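Local coordinates for uncharacterized protein (Bacteroides ovatus, PDB 4DQA), which is of unknown function but probably binds carbohydrate, pairing an N-terminal BT_3987-like domain with a concanavalin A-like lectin/glucanase domain, at residues K153-V156 with G157-F160; Y173-D176 with N177-I180; Y316-D319 with G320-Q324. One frame throughout, in Å; residues are numbered along the deposited sequence.

How the contacts relate
Followed from the N terminus, the three contacts come in series; none encloses or crosses another. Contact 1 closes a turn in the loop that leaves strand 150-152 of a five-stranded sheet for strand 163-171 of an eight-stranded one. Contact 2 closes the next loop, from strand 163-171 to strand 178-180. Much later, contact 3 closes the loop between strand 312-316 of the eight-stranded sheet and strand 324-325 of the five-stranded one. Their centres lie about 22 to 27 Å apart, and no two touch directly. Strand 312-316 relates two of them: Ala313 meets the rings of Phe154 and Phe160 in contact 1, and Tyr316 opens contact 3.

Contact 1 of 3, residues K153-V156 with G157-F160; sequences KFPV and GTFF
Phe154 and Phe160 meet as a T-shaped pair: the CZ corner of Phe160 is directed at one face of the Phe154 ring, toward its rim, with Phe160 CZ 3.9 Å from Phe154 CE1. Ring centroids 5.1 Å apart and planes at 81° establish the edge-to-face geometry. Between Phe154 and Phe160 in sequence, Thr158 grips the backbone oxygen of Pro155 twice. Thr158 OG1 donates to Pro155 O over 2.6 Å, and Thr158 N reaches Pro155 O at 3.0 Å, both from the same face of the carbonyl plane and tilted out of it. The hydroxyl can bend back beside its own N-H because chi1 of Thr158 (-71°) sets OG1 opposite the carbonyl carbon. CG2 of Thr158, opposite its backbone N, lies over the rim of one Phe160 face. Farther out, Asn259 OD1 accepts from Phe154 N, Phe264 adds a second edge-to-face partner to Phe154, and Ala313 of strand 312-316 touches both contact rings. Gly157, at positive phi (74°), takes the third position of a type II beta turn from Pro155 to Thr158, which reverses the chain in the loop between strands 150-152 and 163-171 of the concanavalin A-like domain.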
ATOM      1  N   LYS A 153       9.462   1.865  22.817  1.00 23.02           N
ATOM      2  CA  LYS A 153       9.733   3.129  23.475  1.00 26.68           C
ATOM      3  C   LYS A 153       9.842   4.174  22.378  1.00 24.65           C
ATOM      4  O   LYS A 153      10.695   4.075  21.489  1.00 25.62           O
ATOM      5  CB  LYS A 153      11.032   3.046  24.264  1.00 27.17           C
ATOM      6  CG  LYS A 153      11.237   4.198  25.236  1.00 33.81           C
ATOM      7  CD  LYS A 153      12.298   3.870  26.283  1.00 42.35           C
ATOM      8  N   PHE A 154       8.971   5.178  22.417  1.00 26.06           N
ATOM      9  CA  PHE A 154       9.048   6.273  21.455  1.00 28.09           C
ATOM     10  C   PHE A 154      10.079   7.281  21.926  1.00 26.13           C
ATOM     11  O   PHE A 154      10.453   7.276  23.087  1.00 26.75           O
ATOM     12  CB  PHE A 154       7.682   6.909  21.300  1.00 23.00           C
ATOM     13  CG  PHE A 154       6.751   6.073  20.528  1.00 20.94           C
ATOM     14  CD1 PHE A 154       6.813   6.032  19.167  1.00 20.55           C
ATOM     15  CD2 PHE A 154       5.830   5.270  21.181  1.00 21.13           C
ATOM     16  CE1 PHE A 154       5.953   5.243  18.440  1.00 22.67           C
ATOM     17  CE2 PHE A 154       4.983   4.500  20.463  1.00 19.39           C
ATOM     18  CZ  PHE A 154       5.043   4.484  19.093  1.00 19.88           C
ATOM     19  N   PRO A 155      10.582   8.124  21.013  1.00 25.69           N
ATOM     20  CA  PRO A 155      11.569   9.129  21.414  1.00 27.38           C
ATOM     21  C   PRO A 155      11.112   9.915  22.630  1.00 29.87           C
ATOM     22  O   PRO A 155       9.896  10.138  22.826  1.00 28.77           O
ATOM     23  CB  PRO A 155      11.636  10.052  20.188  1.00 31.12           C
ATOM     24  CG  PRO A 155      11.313   9.195  19.051  1.00 31.87           C
ATOM     25  CD  PRO A 155      10.329   8.136  19.561  1.00 29.16           C
ATOM     26  N   VAL A 156      12.080  10.358  23.434  1.00 27.99           N
ATOM     27  CA  VAL A 156      11.773  11.113  24.641  1.00 29.17           C
ATOM     28  C   VAL A 156      10.929  12.331  24.349  1.00 34.46           C
ATOM     29  O   VAL A 156      11.151  13.044  23.368  1.00 32.43           O
ATOM     30  CB  VAL A 156      13.017  11.553  25.410  1.00 30.29           C
ATOM     31  CG1 VAL A 156      13.866  12.540  24.587  1.00 38.92           C
ATOM     32  CG2 VAL A 156      12.599  12.195  26.715  1.00 39.00           C
ATOM     33  N   GLY A 157       9.939  12.537  25.211  1.00 38.38           N
ATOM     34  CA  GLY A 157       9.050  13.669  25.094  1.00 39.49           C
ATOM     35  C   GLY A 157       8.059  13.514  23.974  1.00 36.02           C
ATOM     36  O   GLY A 157       7.395  14.479  23.591  1.00 37.38           O
ATOM     37  N   THR A 158       7.935  12.306  23.426  1.00 29.17           N
ATOM     38  CA  THR A 158       6.893  12.098  22.452  1.00 28.32           C
ATOM     39  C   THR A 158       5.596  12.355  23.171  1.00 23.58           C
ATOM     40  O   THR A 158       5.339  11.838  24.274  1.00 29.86           O
ATOM     41  CB  THR A 158       6.914  10.678  21.859  1.00 24.23           C
ATOM     42  OG1 THR A 158       8.063  10.549  21.001  1.00 26.25           O
ATOM     43  CG2 THR A 158       5.671  10.430  21.015  1.00 28.51           C
ATOM     44  N   PHE A 159       4.779  13.163  22.524  1.00 29.62           N
ATOM     45  CA  PHE A 159       3.456  13.416  23.001  1.00 26.50           C
ATOM     46  C   PHE A 159       2.619  13.442  21.756  1.00 31.50           C
ATOM     47  O   PHE A 159       2.768  14.305  20.897  1.00 31.20           O
ATOM     48  CB  PHE A 159       3.403  14.737  23.773  1.00 24.93           C
ATOM     49  CG  PHE A 159       2.092  14.996  24.423  1.00 26.87           C
ATOM     50  CD1 PHE A 159       1.741  14.353  25.601  1.00 27.78           C
ATOM     51  CD2 PHE A 159       1.199  15.882  23.856  1.00 28.59           C
ATOM     52  CE1 PHE A 159       0.519  14.592  26.199  1.00 31.26           C
ATOM     53  CE2 PHE A 159      -0.026  16.120  24.444  1.00 35.38           C
ATOM     54  CZ  PHE A 159      -0.366  15.475  25.616  1.00 35.46           C
ATOM     55  N   PHE A 160       1.791  12.433  21.606  1.00 24.14           N
ATOM     56  CA  PHE A 160       0.935  12.380  20.454  1.00 22.22           C
ATOM     57  C   PHE A 160      -0.278  13.250  20.737  1.00 28.22           C
ATOM     58  O   PHE A 160      -1.018  13.009  21.692  1.00 24.95           O
ATOM     59  CB  PHE A 160       0.496  10.946  20.189  1.00 21.60           C
ATOM     60  CG  PHE A 160       1.596  10.033  19.680  1.00 20.80           C
ATOM     61  CD1 PHE A 160       2.415  10.402  18.628  1.00 24.44           C
ATOM     62  CD2 PHE A 160       1.784   8.782  20.252  1.00 22.96           C
ATOM     63  CE1 PHE A 160       3.411   9.542  18.154  1.00 22.45           C
ATOM     64  CE2 PHE A 160       2.784   7.932  19.788  1.00 21.45           C
ATOM     65  CZ  PHE A 160       3.592   8.308  18.736  1.00 21.13           C
TER

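Contact 2 of 3, residues Y173-D176 with N177-I180; sequences YFLD and NNTI
A pair of side-chain-to-backbone hydrogen bonds closes the loop ahead of strand 178-180: Asn178, the first strand residue, applies its amide to both polar backbone atoms of Leu175. Asn178 OD1 accepts from Leu175 N at 2.9 Å, the donor lying in the plane of the Asn178 side-chain carbonyl, on a lone pair. The return bond, Asn178 ND2 to Leu175 O, is equally long at 2.9 Å but less regular, since the donor stands above the plane of the Leu175 carbonyl, 49° out of it. With chi1 of -53° the amide carbon of Asn178 lies opposite its own carbonyl carbon, and the amide is directed back at the preceding loop. A water donates to Asn178 OD1 (2.7 Å) and to Tyr173 O (2.7 Å), extending the link to the backbone of Tyr173. Asn178 ND2 also donates to Ile191 O, so the backbone N-H of Leu175 and the carbonyls of Leu175 and Ile191 fix which end of the amide is oxygen. Its nitrogen lies at the edge of the Phe174 ring, with Phe174 CD1 4.0 Å from Asn178 ND2 and the ring and amide planes 76° apart. Next door, Asn177 ND2 is held by Asp193 OD1. The result is a loop spanned from within by one buried asparagine, at the point where the chain leaves strand 163-171 of the lectin-like domain and enters strand 178-180.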
ATOM      1  N   TYR A 173      -8.547 -16.672  17.747  1.00 11.78           N
ATOM      2  CA  TYR A 173      -9.644 -16.785  18.692  1.00 12.34           C
ATOM      3  C   TYR A 173      -9.647 -15.594  19.625  1.00 12.40           C
ATOM      4  O   TYR A 173      -8.629 -14.928  19.825  1.00 12.27           O
ATOM      5  CB  TYR A 173      -9.563 -18.080  19.502  1.00 12.83           C
ATOM      6  CG  TYR A 173      -8.362 -18.284  20.394  1.00 14.57           C
ATOM      7  CD1 TYR A 173      -7.215 -18.874  19.909  1.00 16.09           C
ATOM      8  CD2 TYR A 173      -8.427 -17.980  21.752  1.00 15.44           C
ATOM      9  CE1 TYR A 173      -6.137 -19.133  20.753  1.00 15.91           C
ATOM     10  CE2 TYR A 173      -7.362 -18.246  22.607  1.00 16.81           C
ATOM     11  CZ  TYR A 173      -6.227 -18.812  22.100  1.00 17.29           C
ATOM     12  OH  TYR A 173      -5.205 -19.099  23.005  1.00 18.44           O
ATOM     13  N   PHE A 174     -10.817 -15.331  20.197  1.00 13.74           N
ATOM     14  CA  PHE A 174     -11.016 -14.220  21.103  1.00 13.32           C
ATOM     15  C   PHE A 174     -11.093 -14.733  22.532  1.00 13.85           C
ATOM     16  O   PHE A 174     -11.908 -15.602  22.866  1.00 15.76           O
ATOM     17  CB  PHE A 174     -12.335 -13.483  20.800  1.00 13.21           C
ATOM     18  CG  PHE A 174     -12.410 -12.876  19.428  1.00 13.92           C
ATOM     19  CD1 PHE A 174     -11.882 -11.625  19.157  1.00 15.08           C
ATOM     20  CD2 PHE A 174     -13.055 -13.558  18.407  1.00 17.52           C
ATOM     21  CE1 PHE A 174     -11.936 -11.098  17.870  1.00 16.09           C
ATOM     22  CE2 PHE A 174     -13.128 -13.030  17.137  1.00 20.46           C
ATOM     23  CZ  PHE A 174     -12.589 -11.809  16.861  1.00 16.56           C
ATOM     24  N   LEU A 175     -10.219 -14.194  23.366  1.00 13.82           N
ATOM     25  CA  LEU A 175     -10.411 -14.272  24.800  1.00 13.58           C
ATOM     26  C   LEU A 175     -11.193 -13.033  25.254  1.00 13.92           C
ATOM     27  O   LEU A 175     -11.685 -12.272  24.424  1.00 13.51           O
ATOM     28  CB  LEU A 175      -9.048 -14.390  25.491  1.00 15.02           C
ATOM     29  CG  LEU A 175      -8.321 -15.700  25.144  1.00 16.35           C
ATOM     30  CD1 LEU A 175      -6.962 -15.786  25.829  1.00 22.20           C
ATOM     31  CD2 LEU A 175      -9.130 -16.949  25.514  1.00 19.59           C
ATOM     32  N   ASP A 176     -11.326 -12.815  26.562  1.00 14.35           N
ATOM     33  CA  ASP A 176     -12.177 -11.729  27.044  1.00 15.04           C
ATOM     34  C   ASP A 176     -11.691 -10.354  26.590  1.00 13.92           C
ATOM     35  O   ASP A 176     -12.483  -9.449  26.358  1.00 14.37           O
ATOM     36  CB  ASP A 176     -12.227 -11.703  28.581  1.00 17.44           C
ATOM     37  CG  ASP A 176     -13.156 -12.736  29.175  1.00 24.96           C
ATOM     38  OD1 ASP A 176     -13.959 -13.328  28.440  1.00 24.60           O
ATOM     39  OD2 ASP A 176     -13.100 -12.915  30.425  1.00 28.01           O
ATOM     40  N   ASN A 177     -10.372 -10.187  26.507  1.00 14.00           N
ATOM     41  CA  ASN A 177      -9.746  -8.898  26.217  1.00 13.03           C
ATOM     42  C   ASN A 177      -8.451  -9.224  25.470  1.00 13.36           C
ATOM     43  O   ASN A 177      -7.587  -9.910  26.037  1.00 14.55           O
ATOM     44  CB  ASN A 177      -9.508  -8.179  27.545  1.00 14.76           C
ATOM     45  CG  ASN A 177      -8.804  -6.864  27.390  1.00 13.29           C
ATOM     46  OD1 ASN A 177      -7.963  -6.686  26.514  1.00 14.45           O
ATOM     47  ND2 ASN A 177      -9.154  -5.912  28.260  1.00 15.67           N
ATOM     48  N   ASN A 178      -8.341  -8.753  24.227  1.00 12.80           N
ATOM     49  CA  ASN A 178      -7.291  -9.129  23.285  1.00 12.20           C
ATOM     50  C   ASN A 178      -6.556  -7.859  22.845  1.00 12.36           C
ATOM     51  O   ASN A 178      -7.137  -7.027  22.176  1.00 12.47           O
ATOM     52  CB  ASN A 178      -7.940  -9.801  22.086  1.00 12.38           C
ATOM     53  CG  ASN A 178      -8.853 -10.940  22.502  1.00 11.23           C
ATOM     54  OD1 ASN A 178      -8.398 -12.047  22.749  1.00 13.69           O
ATOM     55  ND2 ASN A 178     -10.160 -10.654  22.599  1.00 12.72           N
ATOM     56  N   THR A 179      -5.308  -7.696  23.266  1.00 11.27           N
ATOM     57  CA  THR A 179      -4.549  -6.480  22.979  1.00 11.59           C
ATOM     58  C   THR A 179      -4.146  -6.393  21.515  1.00 12.21           C
ATOM     59  O   THR A 179      -3.529  -7.327  20.998  1.00 12.57           O
ATOM     60  CB  THR A 179      -3.245  -6.482  23.793  1.00 10.72           C
ATOM     61  OG1 THR A 179      -3.566  -6.524  25.166  1.00 13.14           O
ATOM     62  CG2 THR A 179      -2.410  -5.240  23.536  1.00 13.32           C
ATOM     63  N   ILE A 180      -4.443  -5.277  20.857  1.00 12.05           N
ATOM     64  CA  ILE A 180      -3.831  -5.006  19.549  1.00 10.67           C
ATOM     65  C   ILE A 180      -2.581  -4.186  19.785  1.00 12.06           C
ATOM     66  O   ILE A 180      -1.477  -4.698  19.649  1.00 12.66           O
ATOM     67  CB  ILE A 180      -4.784  -4.363  18.575  1.00 11.71           C
ATOM     68  CG1 ILE A 180      -5.945  -5.317  18.305  1.00 13.05           C
ATOM     69  CG2 ILE A 180      -4.055  -4.096  17.228  1.00 14.04           C
ATOM     70  CD1 ILE A 180      -7.087  -4.658  17.547  1.00 16.04           C
TER
HETATM   71  O   HOH W   1      -6.916 -13.025  20.688  1.00 22.60           O

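Contact 3 of 3, residues Y316-D319 with G320-Q324; sequences YKLD and GSETQ
Past Tyr316, the end of strand 312-316, the chain folds back through a compact loop in which Leu318 and Gly320 both take positive phi, bringing Glu322 alongside the backbone of Lys317 and Leu318. The Glu322 carboxylate receives two consecutive N-H groups. Lys317 N donates to Glu322 OE2 at 2.8 Å, meeting it on the syn side but 29° out of the carboxylate plane. Leu318 N reaches Glu322 OE1 at 2.8 Å and uses the syn lone pair. A bend in the glutamate chain, chi2 being 96°, turns the carboxylate toward these donors. The two bonds hold its rotation and would tend to stabilise its charged form, though the Asp319 carboxylate nearby probably offsets part of this. Apolar atoms frame it: Lys317 CB lies 3.5 Å from Glu322 OE2, and Leu318 CD2 lies 3.9 Å from Glu322 OE1. Tyr316 presents its ring edge to the glutamate chain, with Tyr316 CD1 4.1 Å from Glu322 CG, while its hydroxyl bonds to Ile329 O. The amine of Lys317 turns elsewhere, to a salt bridge with Glu285.

At the tip of the loop Asp319 OD1 takes two bonds from a single residue. Ser321 OG donates to Asp319 OD1 over a short 2.6 Å, along the syn lone pair. Ser321 N also donates to Asp319 OD1, at 3.0 Å, but from above the carboxylate plane, 44° out of it. This backbone bond, from the residue two places on to the aspartate side chain, defines an Asx turn with Gly320 at its centre. The Asx turn and the paired bonds from Lys317 N and Leu318 N to Glu322 together shape the connection between strand 312-316 and strand 324-325, which belong to two different antiparallel sheets of the concanavalin A-like fold.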
ATOM      1  N   TYR A 316       5.867  -1.756  11.467  1.00 10.82           N
ATOM      2  CA  TYR A 316       6.270  -3.135  11.349  1.00 12.13           C
ATOM      3  C   TYR A 316       5.450  -3.800  10.260  1.00 11.50           C
ATOM      4  O   TYR A 316       4.242  -4.029  10.427  1.00 11.87           O
ATOM      5  CB  TYR A 316       6.053  -3.892  12.668  1.00 12.70           C
ATOM      6  CG  TYR A 316       7.047  -3.549  13.756  1.00 11.74           C
ATOM      7  CD1 TYR A 316       8.388  -3.899  13.624  1.00 12.49           C
ATOM      8  CD2 TYR A 316       6.663  -2.847  14.892  1.00 13.27           C
ATOM      9  CE1 TYR A 316       9.306  -3.581  14.612  1.00 11.88           C
ATOM     10  CE2 TYR A 316       7.560  -2.541  15.890  1.00 13.46           C
ATOM     11  CZ  TYR A 316       8.900  -2.892  15.740  1.00 13.57           C
ATOM     12  OH  TYR A 316       9.822  -2.589  16.713  1.00 14.00           O
ATOM     13  N   LYS A 317       6.104  -4.162   9.161  1.00 10.08           N
ATOM     14  CA  LYS A 317       5.423  -4.899   8.097  1.00 10.15           C
ATOM     15  C   LYS A 317       5.080  -6.316   8.553  1.00 10.70           C
ATOM     16  O   LYS A 317       4.015  -6.832   8.233  1.00 10.90           O
ATOM     17  CB  LYS A 317       6.287  -4.953   6.832  1.00 12.67           C
ATOM     18  CG  LYS A 317       6.548  -3.564   6.272  1.00 13.19           C
ATOM     19  CD  LYS A 317       7.303  -3.549   4.925  1.00 13.13           C
ATOM     20  CE  LYS A 317       6.466  -4.109   3.772  1.00 12.36           C
ATOM     21  NZ  LYS A 317       5.231  -3.283   3.504  1.00 14.18           N
ATOM     22  N   LEU A 318       6.005  -6.923   9.277  1.00 11.20           N
ATOM     23  CA  LEU A 318       5.920  -8.331   9.716  1.00 11.61           C
ATOM     24  C   LEU A 318       5.794  -9.314   8.544  1.00 10.78           C
ATOM     25  O   LEU A 318       5.023 -10.264   8.594  1.00 12.60           O
ATOM     26  CB  LEU A 318       4.825  -8.534  10.792  1.00 10.81           C
ATOM     27  CG  LEU A 318       4.914  -7.588  11.965  1.00 11.35           C
ATOM     28  CD1 LEU A 318       3.775  -7.847  12.936  1.00 14.27           C
ATOM     29  CD2 LEU A 318       6.248  -7.663  12.680  1.00 14.09           C
ATOM     30  N   ASP A 319       6.571  -9.048   7.502  1.00 10.80           N
ATOM     31  CA  ASP A 319       6.634  -9.898   6.336  1.00 12.27           C
ATOM     32  C   ASP A 319       7.983 -10.573   6.180  1.00 14.94           C
ATOM     33  O   ASP A 319       8.241 -11.193   5.145  1.00 14.78           O
ATOM     34  CB  ASP A 319       6.296  -9.106   5.074  1.00 13.77           C
ATOM     35  CG  ASP A 319       7.343  -8.044   4.748  1.00 13.74           C
ATOM     36  OD1 ASP A 319       8.191  -7.759   5.614  1.00 13.86           O
ATOM     37  OD2 ASP A 319       7.274  -7.475   3.626  1.00 16.67           O
ATOM     38  N   GLY A 320       8.818 -10.469   7.208  1.00 13.01           N
ATOM     39  CA  GLY A 320      10.162 -11.031   7.163  1.00 14.44           C
ATOM     40  C   GLY A 320      11.224 -10.011   6.841  1.00 15.56           C
ATOM     41  O   GLY A 320      12.419 -10.301   6.956  1.00 16.75           O
ATOM     42  N   SER A 321      10.832  -8.820   6.401  1.00 13.73           N
ATOM     43  CA  SER A 321      11.831  -7.820   6.031  1.00 13.14           C
ATOM     44  C   SER A 321      12.422  -7.060   7.220  1.00 14.55           C
ATOM     45  O   SER A 321      13.438  -6.378   7.037  1.00 15.86           O
ATOM     46  CB  SER A 321      11.244  -6.828   5.026  1.00 15.02           C
ATOM     47  OG  SER A 321      10.185  -6.050   5.544  1.00 15.13           O
ATOM     48  N   GLU A 322      11.855  -7.183   8.415  1.00 13.32           N
ATOM     49  CA  GLU A 322      12.480  -6.573   9.591  1.00 13.82           C
ATOM     50  C   GLU A 322      13.546  -7.458  10.184  1.00 14.88           C
ATOM     51  O   GLU A 322      13.428  -8.679  10.254  1.00 15.36           O
ATOM     52  CB  GLU A 322      11.472  -6.226  10.686  1.00 13.46           C
ATOM     53  CG  GLU A 322      10.649  -4.971  10.392  1.00 13.85           C
ATOM     54  CD  GLU A 322       9.292  -5.216   9.759  1.00 15.27           C
ATOM     55  OE1 GLU A 322       8.664  -6.265  10.004  1.00 13.97           O
ATOM     56  OE2 GLU A 322       8.870  -4.303   9.026  1.00 14.17           O
ATOM     57  N   THR A 323      14.594  -6.801  10.627  1.00 13.25           N
ATOM     58  CA  THR A 323      15.650  -7.451  11.357  1.00 12.97           C
ATOM     59  C   THR A 323      15.236  -7.772  12.773  1.00 13.55           C
ATOM     60  O   THR A 323      14.867  -6.874  13.536  1.00 14.42           O
ATOM     61  CB  THR A 323      16.868  -6.524  11.399  1.00 14.09           C
ATOM     62  OG1 THR A 323      17.396  -6.384  10.074  1.00 20.75           O
ATOM     63  CG2 THR A 323      17.942  -7.054  12.326  1.00 16.81           C
ATOM     64  N   GLN A 324      15.320  -9.048  13.132  1.00 12.39           N
ATOM     65  CA  GLN A 324      15.212  -9.519  14.506  1.00 11.74           C
ATOM     66  C   GLN A 324      16.520 -10.126  14.930  1.00 12.75           C
ATOM     67  O   GLN A 324      17.043 -11.029  14.268  1.00 13.76           O
ATOM     68  CB  GLN A 324      14.104 -10.571  14.632  1.00 12.96           C
ATOM     69  CG  GLN A 324      12.731  -9.993  14.371  1.00 11.88           C
ATOM     70  CD  GLN A 324      11.602 -10.957  14.712  1.00 12.47           C
ATOM     71  OE1 GLN A 324      11.413 -11.324  15.877  1.00 13.56           O
ATOM     72  NE2 GLN A 324      10.810 -11.311  13.698  1.00 11.95           N
TER